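Local coordinates for CdiA-CT toxin, Conserved domain protein (Yersinia pseudotuberculosis serotype O:3, PDB 4ZQU) that probably cuts nucleic acid in rival bacteria as the toxic C-terminal domain of a contact-dependent inhibition system, and is bound here by its immunity protein, at residues A99-T102 against E103-R106; I108-G111 against K112-V116; M1-E4 against D5-K9; S15-P18 against P19-T23. All blocks are in the same frame, centred on the assembly; numbering follows the deposited sequence.

Contact 1. Residues A99-T102 against E103-R106; sequences AQWT and EINR
W101 and I104 pack together on the inward flank of helix 98-113, the connecting helix of the beta-alpha-beta crossover that links parallel strands 85-92 and 117-122 in this PDDEXK-type domain. This is the tight side of the helical turn. I104 CD1 lies over one face of the indole, 4.1 Å from the centroid of the six-membered ring and 21° off its normal, a CH-pi contact displaced toward the rim. The other branch, I104 CG2, reaches W101 CZ3 at 3.8 Å, so both arms of the forked side chain bear on the benzo half. V92 and V120 of the flanking strands pack against the same two residues. E103 is also buried: its two carboxylate oxygens accept from the backbone N-H groups of Y55 and N52, at the start of helix 53-66, where the helix dipole would probably favour its negative charge.

The outer side is looser and more polar. The R106 chain bends at chi3 (-46°), which folds the guanidinium back toward T102; T102 CG2 meets its edge in plane, 3.5 Å from NH2, while E103 CA lies over one of its faces. T102 OG1 is held by K98 O. N105 continues the helical ladder, its backbone N bonded to W101 O at 2.9 Å, whereas the amide ND2 comes equally close to W101 O at an angle too poor for bonding.

Contact 2. Residues I108-G111 against K112-V116; sequences IEYG and KNQGV
V116 N donates to G111 O at 2.6 Å (158°), the 6→1 bond of the Schellman motif that ends helix 98-113. Its companion, the 5→2 bond, runs from G115 N to K112 O, weaker at 3.1 Å, and G115 makes the reversal with positive phi. G111 O also receives a weak bond from Q114 N, which is shared with Y110 O. One turn earlier, I108 O has two donors: the backbone N-H of K112, at 3.1 Å, and a water, at 2.6 Å. The same water donates to V116 O. Farther out, E109 OE1 and K112 NZ form a weak salt bridge of 3.4 Å; K112 runs back along the helix and E109 bends at chi2 (78°) to bring OE1 toward its NZ.

Packing is led by Y110 and Q114. Q114 CG rests over one face of the phenol, 3.7 Å from the ring centroid and 17° off the normal, and the amide beyond it runs almost parallel to the ring. The phenol in turn lies on helix 53-66, where its OH bonds to D63, while I108 packs against V118 and V120 of strand 117-122.

The weak ion pair lies between two exposed side chains. In the backbone, the Schellman bonds supply donors to carbonyls of the last turn, while the water is a second partner of I108 O and ties V116 O to it as the chain turns into strand 117-122.

Contact 3. Residues M1-E4 against D5-K9; sequences MPWE and DYVGK
W3 and Y6 hold their rings with planes inclined by only 22° but offset so far that little of one covers the other; the centroids of the W3 six-membered ring and the Y6 ring are 5.4 Å apart. The closest touch is W3 CZ3 to Y6 CD2 at 3.4 Å. A CH-pi contact comes from V7, whose CG2 lies over one face of the W3 indole, 3.9 Å from the centroid of the five-membered ring.

M1 packs on the backbone and CB atoms of D5 and Y6. With CG between the backbone N and the carbonyl carbon (chi1 83°), the chain folds back over the first turn; M1 SD lies 3.6 Å from Y6 CA, and M1 CE abuts D5 CB at 3.6 Å.

Among polar contacts, P2 O takes the Y6 N-H at 2.9 Å, plus a weaker bond from D5 N; W3 O takes that of V7 at 3.0 Å. W3 NE1 donates to R89 O, and D5 OD1 forms a salt bridge with R16 NH2.

P2 is the N-cap of an amphipathic N-terminal helix, whose W3 and V7 lie against strands 33-39 and 85-92 of the central sheet.

Contact 4. Residues S15-P18 against P19-T23; sequences SRLP and PNFKT
F21 is turned back onto L17 and P18 by its own torsions: the ring stands anti to the backbone N (chi1 -157°), and the backbone at F21 (phi -79°, psi 75°) forms the centre of an inverse gamma turn. The turn is closed by a weak bond of 2.8 Å from K22 N to N20 O. Before it, P18 and P19 are extended in a polyproline II-like way, and N20 takes positive phi, so the irregular loop between helix 3-9 and strand 26-27 doubles back and brings the phenyl beside the first proline.

The P18 ring runs alongside the F21 side chain, with P18 CG 3.9 Å from F21 CD1. L17 serves the other ortho carbon of the ring, its CD1 coming within 4.2 Å of F21 CD2, while L17 CB and F21 CB approach to 4.1 Å. None of these contacts is a stack, since the proline and leucine carbons reach the ring obliquely. Beyond the loop, F21 is buried against A71, L73, V76 and V78 of the hairpin formed by strands 70-73 and 76-79, and P18 also touches V76.

The outer side of the loop faces the immunity protein. V91 of the CdiI chain packs on both prolines, and K22 NZ makes a salt bridge with E137 of that chain.

Within the bend, a water bridges the backbone of F21 and P18: it accepts the F21 N-H at 2.7 Å and may donate to P18 O at 3.2 Å.

Contacts 1 and 2 are successive parts of one element, helix 98-113: the first presses a tryptophan and an isoleucine toward the sheet, the second ends the helix in a Schellman motif, with a water bridging to the outgoing chain. Both are partly buried. Contact 3 is a surface contact, although two of its side chains reach the same sheet, and it lies across the chain's centre from contact 2, their centres about 23 Å apart. Contact 4 is the buried one and also the one without regular secondary structure; proline and phenylalanine packing replaces the helical bonding of the others. A salt bridge joins contacts 3 and 4, and of the four only contact 4 touches the immunity protein.

Contact 1. Residues A99-T102 against E103-R106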
loop_
_atom_site.group_PDB
_atom_site.type_symbol
_atom_site.label_atom_id
_atom_site.label_comp_id
_atom_site.label_asym_id
_atom_site.label_seq_id
_atom_site.Cartn_x
_atom_site.Cartn_y
_atom_site.Cartn_z
ATOM N N ALA A 99 32.432 -6.319 15.931
ATOM C CA ALA A 99 31.714 -5.257 16.622
ATOM C C ALA A 99 30.427 -4.896 15.888
ATOM O O ALA A 99 29.432 -4.520 16.508
ATOM C CB ALA A 99 32.598 -4.033 16.768
ATOM N N GLN A 100 30.454 -5.016 14.566
ATOM C CA GLN A 100 29.291 -4.703 13.748
ATOM C C GLN A 100 28.277 -5.843 13.763
ATOM O O GLN A 100 27.070 -5.608 13.743
ATOM C CB GLN A 100 29.723 -4.377 12.318
ATOM C CG GLN A 100 30.353 -2.994 12.189
ATOM C CD GLN A 100 30.921 -2.719 10.811
ATOM O OE1 GLN A 100 31.395 -3.626 10.128
ATOM N NE2 GLN A 100 30.876 -1.458 10.395
ATOM N N TRP A 101 28.768 -7.077 13.810
ATOM C CA TRP A 101 27.897 -8.237 13.956
ATOM C C TRP A 101 27.145 -8.201 15.278
ATOM O O TRP A 101 26.043 -8.734 15.391
ATOM C CB TRP A 101 28.696 -9.535 13.854
ATOM C CG TRP A 101 28.804 -10.044 12.461
ATOM C CD1 TRP A 101 29.932 -10.116 11.696
ATOM C CD2 TRP A 101 27.734 -10.541 11.650
ATOM N NE1 TRP A 101 29.631 -10.635 10.461
ATOM C CE2 TRP A 101 28.288 -10.903 10.408
ATOM C CE3 TRP A 101 26.363 -10.717 11.858
ATOM C CZ2 TRP A 101 27.515 -11.430 9.373
ATOM C CZ3 TRP A 101 25.601 -11.242 10.832
ATOM C CH2 TRP A 101 26.178 -11.591 9.605
ATOM N N THR A 102 27.761 -7.581 16.280
ATOM C CA THR A 102 27.133 -7.415 17.582
ATOM C C THR A 102 25.915 -6.504 17.473
ATOM O O THR A 102 24.897 -6.734 18.128
ATOM C CB THR A 102 28.124 -6.841 18.607
ATOM O OG1 THR A 102 29.239 -7.730 18.737
ATOM C CG2 THR A 102 27.462 -6.678 19.959
ATOM N N GLU A 103 26.022 -5.475 16.635
ATOM C CA GLU A 103 24.908 -4.564 16.390
ATOM C C GLU A 103 23.843 -5.241 15.537
ATOM O O GLU A 103 22.646 -5.039 15.744
ATOM C CB GLU A 103 25.389 -3.282 15.706
ATOM C CG GLU A 103 26.545 -2.589 16.408
ATOM C CD GLU A 103 26.704 -1.144 15.982
ATOM O OE1 GLU A 103 25.749 -0.587 15.402
ATOM O OE2 GLU A 103 27.786 -0.566 16.221
ATOM N N ILE A 104 24.286 -6.042 14.575
ATOM C CA ILE A 104 23.377 -6.757 13.689
ATOM C C ILE A 104 22.510 -7.724 14.482
ATOM O O ILE A 104 21.289 -7.714 14.358
ATOM C CB ILE A 104 24.144 -7.521 12.594
ATOM C CG1 ILE A 104 24.801 -6.530 11.628
ATOM C CG2 ILE A 104 23.211 -8.458 11.838
ATOM C CD1 ILE A 104 25.704 -7.172 10.605
ATOM N N ASN A 105 23.145 -8.541 15.313
ATOM C CA ASN A 105 22.419 -9.510 16.120
ATOM C C ASN A 105 21.526 -8.833 17.150
ATOM O O ASN A 105 20.488 -9.370 17.537
ATOM C CB ASN A 105 23.395 -10.459 16.807
ATOM C CG ASN A 105 24.021 -11.433 15.842
ATOM O OD1 ASN A 105 23.321 -12.097 15.077
ATOM N ND2 ASN A 105 25.343 -11.514 15.855
ATOM N N ARG A 106 21.937 -7.648 17.588
ATOM C CA ARG A 106 21.148 -6.866 18.531
ATOM C C ARG A 106 19.859 -6.377 17.888
ATOM O O ARG A 106 18.796 -6.400 18.509
ATOM C CB ARG A 106 21.954 -5.675 19.052
ATOM C CG ARG A 106 21.866 -5.487 20.558
ATOM C CD ARG A 106 22.769 -4.360 21.047
ATOM N NE ARG A 106 24.116 -4.408 20.481
ATOM C CZ ARG A 106 24.773 -3.344 20.027
ATOM N NH1 ARG A 106 24.204 -2.146 20.060
ATOM N NH2 ARG A 106 26.000 -3.478 19.537
#

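Contact 2. Residues I108-G111 against K112-V116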
loop_
_atom_site.group_PDB
_atom_site.type_symbol
_atom_site.label_atom_id
_atom_site.label_comp_id
_atom_site.label_asym_id
_atom_site.label_seq_id
_atom_site.Cartn_x
_atom_site.Cartn_y
_atom_site.Cartn_z
ATOM N N ILE A 108 18.491 -7.798 15.303
ATOM C CA ILE A 108 17.726 -9.011 15.038
ATOM C C ILE A 108 16.796 -9.313 16.203
ATOM O O ILE A 108 15.614 -9.604 16.019
ATOM C CB ILE A 108 18.646 -10.221 14.798
ATOM C CG1 ILE A 108 19.363 -10.092 13.453
ATOM C CG2 ILE A 108 17.854 -11.518 14.853
ATOM C CD1 ILE A 108 20.344 -11.215 13.179
ATOM N N GLU A 109 17.343 -9.231 17.410
ATOM C CA GLU A 109 16.579 -9.544 18.608
ATOM C C GLU A 109 15.608 -8.421 18.936
ATOM O O GLU A 109 14.508 -8.670 19.425
ATOM C CB GLU A 109 17.516 -9.807 19.792
ATOM C CG GLU A 109 16.817 -10.358 21.027
ATOM C CD GLU A 109 16.509 -11.836 20.899
ATOM O OE1 GLU A 109 16.858 -12.428 19.856
ATOM O OE2 GLU A 109 15.922 -12.411 21.837
ATOM N N TYR A 110 16.021 -7.187 18.669
ATOM C CA TYR A 110 15.128 -6.047 18.823
ATOM C C TYR A 110 13.900 -6.206 17.933
ATOM O O TYR A 110 12.767 -6.092 18.400
ATOM C CB TYR A 110 15.844 -4.737 18.493
ATOM C CG TYR A 110 14.911 -3.550 18.428
ATOM C CD1 TYR A 110 14.458 -2.937 19.588
ATOM C CD2 TYR A 110 14.473 -3.051 17.207
ATOM C CE1 TYR A 110 13.597 -1.855 19.534
ATOM C CE2 TYR A 110 13.611 -1.976 17.144
ATOM C CZ TYR A 110 13.180 -1.378 18.309
ATOM O OH TYR A 110 12.325 -0.303 18.245
ATOM N N GLY A 111 14.136 -6.476 16.653
ATOM C CA GLY A 111 13.063 -6.661 15.695
ATOM C C GLY A 111 12.115 -7.781 16.078
ATOM O O GLY A 111 10.905 -7.667 15.886
ATOM N N LYS A 112 12.661 -8.861 16.629
ATOM C CA LYS A 112 11.866 -10.044 16.952
ATOM C C LYS A 112 10.830 -9.738 18.030
ATOM O O LYS A 112 9.685 -10.182 17.950
ATOM C CB LYS A 112 12.771 -11.199 17.392
ATOM C CG LYS A 112 12.105 -12.218 18.315
ATOM C CD LYS A 112 13.035 -13.383 18.660
ATOM C CE LYS A 112 14.061 -13.634 17.563
ATOM N NZ LYS A 112 15.099 -14.618 17.977
ATOM N N ASN A 113 11.237 -8.965 19.031
ATOM C CA ASN A 113 10.322 -8.528 20.073
ATOM C C ASN A 113 9.454 -7.362 19.603
ATOM O O ASN A 113 8.474 -7.002 20.254
ATOM C CB ASN A 113 11.097 -8.148 21.334
ATOM C CG ASN A 113 11.845 -9.325 21.936
ATOM O OD1 ASN A 113 11.281 -10.405 22.119
ATOM N ND2 ASN A 113 13.119 -9.118 22.254
ATOM N N GLN A 114 9.826 -6.779 18.465
ATOM C CA GLN A 114 8.999 -5.774 17.802
ATOM C C GLN A 114 8.067 -6.436 16.792
ATOM O O GLN A 114 7.341 -5.758 16.066
ATOM C CB GLN A 114 9.866 -4.725 17.103
ATOM C CG GLN A 114 10.663 -3.855 18.048
ATOM C CD GLN A 114 9.795 -3.191 19.090
ATOM O OE1 GLN A 114 9.886 -3.497 20.279
ATOM N NE2 GLN A 114 8.937 -2.279 18.649
ATOM N N GLY A 115 8.100 -7.765 16.747
ATOM C CA GLY A 115 7.233 -8.528 15.867
ATOM C C GLY A 115 7.718 -8.566 14.431
ATOM O O GLY A 115 6.934 -8.798 13.508
ATOM N N VAL A 116 9.015 -8.341 14.242
ATOM C CA VAL A 116 9.606 -8.307 12.908
ATOM C C VAL A 116 10.761 -9.297 12.783
ATOM O O VAL A 116 11.711 -9.253 13.561
ATOM C CB VAL A 116 10.112 -6.894 12.555
ATOM C CG1 VAL A 116 10.718 -6.876 11.162
ATOM C CG2 VAL A 116 8.982 -5.887 12.661
HETATM O O HOH W 1 14.229 -11.023 14.303
#

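Contact 3. Residues M1-E4 against D5-K9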
loop_
_atom_site.group_PDB
_atom_site.type_symbol
_atom_site.label_atom_id
_atom_site.label_comp_id
_atom_site.label_asym_id
_atom_site.label_seq_id
_atom_site.Cartn_x
_atom_site.Cartn_y
_atom_site.Cartn_z
ATOM N N MET A 1 22.827 -9.598 -9.374
ATOM C CA MET A 1 21.671 -8.721 -9.510
ATOM C C MET A 1 21.490 -7.916 -8.229
ATOM O O MET A 1 22.001 -8.311 -7.180
ATOM C CB MET A 1 20.410 -9.534 -9.831
ATOM C CG MET A 1 19.717 -10.142 -8.622
ATOM S SD MET A 1 18.438 -11.326 -9.090
ATOM C CE MET A 1 17.561 -10.413 -10.355
ATOM N N PRO A 2 20.784 -6.773 -8.311
ATOM C CA PRO A 2 20.532 -5.970 -7.109
ATOM C C PRO A 2 19.854 -6.785 -6.010
ATOM O O PRO A 2 19.103 -7.713 -6.311
ATOM C CB PRO A 2 19.613 -4.857 -7.617
ATOM C CG PRO A 2 19.956 -4.725 -9.060
ATOM C CD PRO A 2 20.268 -6.117 -9.527
ATOM N N TRP A 3 20.133 -6.447 -4.756
ATOM C CA TRP A 3 19.609 -7.201 -3.624
ATOM C C TRP A 3 18.087 -7.259 -3.634
ATOM O O TRP A 3 17.501 -8.311 -3.388
ATOM C CB TRP A 3 20.100 -6.598 -2.304
ATOM C CG TRP A 3 19.539 -7.274 -1.086
ATOM C CD1 TRP A 3 18.724 -6.720 -0.142
ATOM C CD2 TRP A 3 19.745 -8.636 -0.688
ATOM N NE1 TRP A 3 18.416 -7.649 0.822
ATOM C CE2 TRP A 3 19.029 -8.833 0.510
ATOM C CE3 TRP A 3 20.466 -9.706 -1.225
ATOM C CZ2 TRP A 3 19.015 -10.057 1.178
ATOM C CZ3 TRP A 3 20.451 -10.920 -0.560
ATOM C CH2 TRP A 3 19.729 -11.084 0.628
ATOM N N GLU A 4 17.456 -6.128 -3.934
ATOM C CA GLU A 4 16.001 -6.035 -3.934
ATOM C C GLU A 4 15.390 -6.990 -4.954
ATOM O O GLU A 4 14.343 -7.585 -4.707
ATOM C CB GLU A 4 15.557 -4.597 -4.218
ATOM C CG GLU A 4 14.086 -4.330 -3.924
ATOM C CD GLU A 4 13.745 -2.850 -3.909
ATOM O OE1 GLU A 4 14.629 -2.026 -4.232
ATOM O OE2 GLU A 4 12.592 -2.510 -3.568
ATOM N N ASP A 5 16.059 -7.142 -6.092
ATOM C CA ASP A 5 15.583 -8.030 -7.145
ATOM C C ASP A 5 15.842 -9.491 -6.798
ATOM O O ASP A 5 15.026 -10.365 -7.098
ATOM C CB ASP A 5 16.246 -7.674 -8.476
ATOM C CG ASP A 5 15.864 -6.291 -8.959
ATOM O OD1 ASP A 5 14.890 -6.179 -9.733
ATOM O OD2 ASP A 5 16.525 -5.312 -8.556
ATOM N N TYR A 6 16.982 -9.743 -6.164
ATOM C CA TYR A 6 17.345 -11.083 -5.719
ATOM C C TYR A 6 16.340 -11.618 -4.702
ATOM O O TYR A 6 15.994 -12.802 -4.715
ATOM C CB TYR A 6 18.753 -11.076 -5.122
ATOM C CG TYR A 6 19.167 -12.393 -4.515
ATOM C CD1 TYR A 6 19.719 -13.395 -5.299
ATOM C CD2 TYR A 6 19.007 -12.636 -3.156
ATOM C CE1 TYR A 6 20.099 -14.602 -4.748
ATOM C CE2 TYR A 6 19.384 -13.840 -2.596
ATOM C CZ TYR A 6 19.929 -14.820 -3.396
ATOM O OH TYR A 6 20.307 -16.023 -2.845
ATOM N N VAL A 7 15.879 -10.739 -3.819
ATOM C CA VAL A 7 14.864 -11.094 -2.836
ATOM C C VAL A 7 13.587 -11.563 -3.534
ATOM O O VAL A 7 12.901 -12.465 -3.058
ATOM C CB VAL A 7 14.556 -9.901 -1.897
ATOM C CG1 VAL A 7 13.343 -10.186 -1.021
ATOM C CG2 VAL A 7 15.772 -9.578 -1.039
ATOM N N GLY A 8 13.286 -10.965 -4.680
ATOM C CA GLY A 8 12.097 -11.319 -5.432
ATOM C C GLY A 8 12.126 -12.687 -6.087
ATOM O O GLY A 8 11.079 -13.245 -6.414
ATOM N N LYS A 9 13.326 -13.228 -6.281
ATOM C CA LYS A 9 13.488 -14.524 -6.932
ATOM C C LYS A 9 12.921 -15.663 -6.085
ATOM O O LYS A 9 12.499 -16.689 -6.617
ATOM C CB LYS A 9 14.959 -14.776 -7.238
#

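Contact 4. Residues S15-P18 against P19-T23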
loop_
_atom_site.group_PDB
_atom_site.type_symbol
_atom_site.label_atom_id
_atom_site.label_comp_id
_atom_site.label_asym_id
_atom_site.label_seq_id
_atom_site.Cartn_x
_atom_site.Cartn_y
_atom_site.Cartn_z
ATOM N N SER A 15 4.460 -10.046 -6.330
ATOM C CA SER A 15 4.716 -9.625 -4.957
ATOM C C SER A 15 5.373 -8.254 -4.876
ATOM O O SER A 15 5.185 -7.533 -3.898
ATOM C CB SER A 15 5.592 -10.652 -4.238
ATOM O OG SER A 15 4.887 -11.861 -4.025
ATOM N N ARG A 16 6.144 -7.901 -5.900
ATOM C CA ARG A 16 6.886 -6.643 -5.897
ATOM C C ARG A 16 5.979 -5.420 -5.839
ATOM O O ARG A 16 5.127 -5.214 -6.705
ATOM C CB ARG A 16 7.784 -6.542 -7.128
ATOM C CG ARG A 16 8.519 -5.217 -7.215
ATOM C CD ARG A 16 9.700 -5.181 -6.269
ATOM N NE ARG A 16 10.911 -5.667 -6.921
ATOM C CZ ARG A 16 11.992 -4.925 -7.137
ATOM N NH1 ARG A 16 12.022 -3.662 -6.737
ATOM N NH2 ARG A 16 13.047 -5.449 -7.744
ATOM N N LEU A 17 6.178 -4.614 -4.803
ATOM C CA LEU A 17 5.471 -3.354 -4.649
ATOM C C LEU A 17 6.162 -2.261 -5.454
ATOM O O LEU A 17 7.368 -2.339 -5.693
ATOM C CB LEU A 17 5.400 -2.965 -3.174
ATOM C CG LEU A 17 4.526 -3.857 -2.295
ATOM C CD1 LEU A 17 4.831 -3.604 -0.834
ATOM C CD2 LEU A 17 3.062 -3.600 -2.590
ATOM N N PRO A 18 5.400 -1.240 -5.881
ATOM C CA PRO A 18 5.997 -0.114 -6.605
ATOM C C PRO A 18 7.038 0.593 -5.745
ATOM O O PRO A 18 6.900 0.599 -4.521
ATOM C CB PRO A 18 4.797 0.796 -6.895
ATOM C CG PRO A 18 3.777 0.419 -5.871
ATOM C CD PRO A 18 3.953 -1.053 -5.674
ATOM N N PRO A 19 8.069 1.173 -6.378
ATOM C CA PRO A 19 9.223 1.758 -5.690
ATOM C C PRO A 19 8.855 2.687 -4.536
ATOM O O PRO A 19 7.839 3.385 -4.592
ATOM C CB PRO A 19 9.926 2.535 -6.802
ATOM C CG PRO A 19 9.592 1.781 -8.030
ATOM C CD PRO A 19 8.182 1.305 -7.840
ATOM N N ASN A 20 9.681 2.661 -3.494
ATOM C CA ASN A 20 9.541 3.542 -2.341
ATOM C C ASN A 20 8.200 3.402 -1.624
ATOM O O ASN A 20 7.654 4.383 -1.113
ATOM C CB ASN A 20 9.756 4.996 -2.768
ATOM C CG ASN A 20 11.065 5.195 -3.506
ATOM O OD1 ASN A 20 11.080 5.564 -4.680
ATOM N ND2 ASN A 20 12.173 4.948 -2.819
ATOM N N PHE A 21 7.673 2.183 -1.578
ATOM C CA PHE A 21 6.430 1.942 -0.855
ATOM C C PHE A 21 6.722 1.844 0.637
ATOM O O PHE A 21 6.693 0.752 1.213
ATOM C CB PHE A 21 5.740 0.669 -1.341
ATOM C CG PHE A 21 4.265 0.640 -1.065
ATOM C CD1 PHE A 21 3.361 0.953 -2.065
ATOM C CD2 PHE A 21 3.781 0.317 0.195
ATOM C CE1 PHE A 21 2.003 0.934 -1.821
ATOM C CE2 PHE A 21 2.421 0.296 0.446
ATOM C CZ PHE A 21 1.531 0.606 -0.564
ATOM N N LYS A 22 6.985 2.994 1.254
ATOM C CA LYS A 22 7.501 3.046 2.616
ATOM C C LYS A 22 8.756 2.184 2.715
ATOM O O LYS A 22 9.749 2.422 2.023
ATOM C CB LYS A 22 6.453 2.579 3.629
ATOM C CG LYS A 22 5.295 3.541 3.824
ATOM C CD LYS A 22 5.498 4.364 5.088
ATOM C CE LYS A 22 4.210 4.516 5.882
ATOM N NZ LYS A 22 3.858 5.952 6.053
ATOM N N THR A 23 8.690 1.166 3.563
ATOM C CA THR A 23 9.813 0.268 3.774
ATOM C C THR A 23 9.561 -1.092 3.121
ATOM O O THR A 23 10.479 -1.897 2.977
ATOM C CB THR A 23 10.082 0.084 5.270
ATOM O OG1 THR A 23 11.205 -0.783 5.458
ATOM C CG2 THR A 23 8.862 -0.517 5.944
HETATM O O HOH W 2 8.832 -0.220 -2.132
#